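Local coordinates for protein probable porin (Pseudomonas aeruginosa, PDB 4FSO) that forms a beta-barrel channel of the OprD family in the bacterial outer membrane and probably acts as a porin for small solutes, at residues D66-L71 against Y119-P124. Sequence-based numbering, arbitrary orientation.
Sequences DTLAML and YGAMLP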
loop_
_atom_site.group_PDB
_atom_site.type_symbol
_atom_site.label_atom_id
_atom_site.label_comp_id
_atom_site.label_asym_id
_atom_site.label_seq_id
_atom_site.Cartn_x
_atom_site.Cartn_y
_atom_site.Cartn_z
ATOM N N ASP A 66 -8.295 -12.269 -16.977
ATOM C CA ASP A 66 -7.387 -11.228 -16.533
ATOM C C ASP A 66 -5.980 -11.748 -16.639
ATOM O O ASP A 66 -5.691 -12.902 -16.313
ATOM C CB ASP A 66 -7.687 -10.849 -15.092
ATOM C CG ASP A 66 -8.877 -9.940 -14.980
ATOM O OD1 ASP A 66 -9.526 -9.687 -16.021
ATOM O OD2 ASP A 66 -9.161 -9.476 -13.858
ATOM N N THR A 67 -5.096 -10.893 -17.113
ATOM C CA THR A 67 -3.767 -11.346 -17.425
ATOM C C THR A 67 -2.771 -10.281 -17.075
ATOM O O THR A 67 -2.936 -9.104 -17.427
ATOM C CB THR A 67 -3.657 -11.635 -18.899
ATOM O OG1 THR A 67 -4.444 -10.669 -19.597
ATOM C CG2 THR A 67 -4.202 -13.018 -19.205
ATOM N N LEU A 68 -1.733 -10.700 -16.369
ATOM C CA LEU A 68 -0.640 -9.803 -16.071
ATOM C C LEU A 68 0.660 -10.301 -16.671
ATOM O O LEU A 68 0.986 -11.490 -16.612
ATOM C CB LEU A 68 -0.510 -9.615 -14.572
ATOM C CG LEU A 68 -1.686 -8.827 -14.025
ATOM C CD1 LEU A 68 -2.278 -9.553 -12.817
ATOM C CD2 LEU A 68 -1.248 -7.401 -13.687
ATOM N N ALA A 69 1.394 -9.381 -17.270
ATOM C CA ALA A 69 2.687 -9.710 -17.824
ATOM C C ALA A 69 3.621 -8.587 -17.443
ATOM O O ALA A 69 3.256 -7.409 -17.567
ATOM C CB ALA A 69 2.596 -9.836 -19.329
ATOM N N MET A 70 4.809 -8.938 -16.954
ATOM C CA MET A 70 5.777 -7.916 -16.577
ATOM C C MET A 70 7.163 -8.253 -17.073
ATOM O O MET A 70 7.524 -9.425 -17.220
ATOM C CB MET A 70 5.792 -7.709 -15.067
ATOM C CG MET A 70 4.425 -7.461 -14.493
ATOM S SD MET A 70 4.295 -7.999 -12.795
ATOM C CE MET A 70 2.520 -7.895 -12.563
ATOM N N LEU A 71 7.937 -7.204 -17.323
ATOM C CA LEU A 71 9.251 -7.340 -17.926
ATOM C C LEU A 71 10.168 -6.230 -17.410
ATOM O O LEU A 71 9.889 -5.039 -17.598
ATOM C CB LEU A 71 9.138 -7.255 -19.454
ATOM C CG LEU A 71 10.456 -7.598 -20.142
ATOM C CD1 LEU A 71 10.768 -9.082 -19.942
ATOM C CD2 LEU A 71 10.455 -7.221 -21.618
ATOM N N TYR A 119 -9.882 -16.477 -9.859
ATOM C CA TYR A 119 -8.896 -17.457 -9.457
ATOM C C TYR A 119 -7.715 -17.235 -10.379
ATOM O O TYR A 119 -7.902 -17.057 -11.573
ATOM C CB TYR A 119 -9.466 -18.880 -9.577
ATOM C CG TYR A 119 -8.631 -19.968 -8.918
ATOM C CD1 TYR A 119 -7.237 -19.909 -8.898
ATOM C CD2 TYR A 119 -9.241 -21.064 -8.325
ATOM C CE1 TYR A 119 -6.476 -20.896 -8.306
ATOM C CE2 TYR A 119 -8.487 -22.067 -7.727
ATOM C CZ TYR A 119 -7.105 -21.973 -7.723
ATOM O OH TYR A 119 -6.350 -22.960 -7.134
ATOM N N GLY A 120 -6.508 -17.217 -9.811
ATOM C CA GLY A 120 -5.282 -17.029 -10.568
ATOM C C GLY A 120 -4.383 -15.918 -10.040
ATOM O O GLY A 120 -4.268 -15.715 -8.839
ATOM N N ALA A 121 -3.749 -15.194 -10.954
ATOM C CA ALA A 121 -2.788 -14.156 -10.607
ATOM C C ALA A 121 -3.480 -12.852 -10.149
ATOM O O ALA A 121 -4.538 -12.498 -10.636
ATOM C CB ALA A 121 -1.822 -13.908 -11.788
ATOM N N MET A 122 -2.881 -12.149 -9.194
ATOM C CA MET A 122 -3.604 -11.106 -8.477
ATOM C C MET A 122 -2.725 -9.998 -7.867
ATOM O O MET A 122 -1.659 -10.268 -7.281
ATOM C CB MET A 122 -4.429 -11.745 -7.356
ATOM C CG MET A 122 -5.760 -12.288 -7.778
ATOM S SD MET A 122 -6.565 -13.054 -6.373
ATOM C CE MET A 122 -6.741 -11.619 -5.314
ATOM N N LEU A 123 -3.204 -8.760 -7.999
ATOM C CA LEU A 123 -2.686 -7.625 -7.238
ATOM C C LEU A 123 -3.675 -7.180 -6.149
ATOM O O LEU A 123 -4.532 -6.326 -6.392
ATOM C CB LEU A 123 -2.390 -6.448 -8.171
ATOM C CG LEU A 123 -1.443 -6.688 -9.352
ATOM C CD1 LEU A 123 -1.053 -5.372 -10.051
ATOM C CD2 LEU A 123 -0.236 -7.393 -8.851
ATOM N N PRO A 124 -3.568 -7.758 -4.942
ATOM C CA PRO A 124 -4.520 -7.375 -3.894
ATOM C C PRO A 124 -4.292 -5.940 -3.412
ATOM O O PRO A 124 -3.151 -5.517 -3.287
ATOM C CB PRO A 124 -4.225 -8.373 -2.765
ATOM C CG PRO A 124 -3.379 -9.461 -3.400
ATOM C CD PRO A 124 -2.614 -8.779 -4.478
#
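L68 reaches off its barrel strand with both methyls to meet a piece of chain that has left the wall and folded inward. Its CD2 lies 4.2 Å from CD1 of L123, the two leucine side chains crossing at a slant. The CB bond of L68 points at 119-124 and CG stands anti to the carbonyl carbon (chi1 -69°); from there CD1 faces A121, 4.5 Å from that residue's CB and 4.3 Å from its carbonyl O, and also borders the backbone N of M122. One step further along the same face, the CB bond of M70 points to the same side, but M70 CE stays 4.7 Å from L123 CD2.

No hydrogen bond links the segments; the contact is van der Waals and modest, burying 156 Å², and the nearest CA atoms, of L68 and A121, are 7.3 Å apart. G120 marks the corner where the chain swings off the wall; its backbone angles (128°/-143°) would press a CB against the O of Y119, which by itself calls for glycine. Such a turn is consistent with an inward-folded loop narrowing the channel, as in OprD-family porins.

Around this contact, strand 62-72 is hydrogen-bonded into the barrel between strands 41-53 and 101-112. The inward-turned strand 121-126 pairs instead with 129-131 and 140-142, where L140 touches both M70 and L123.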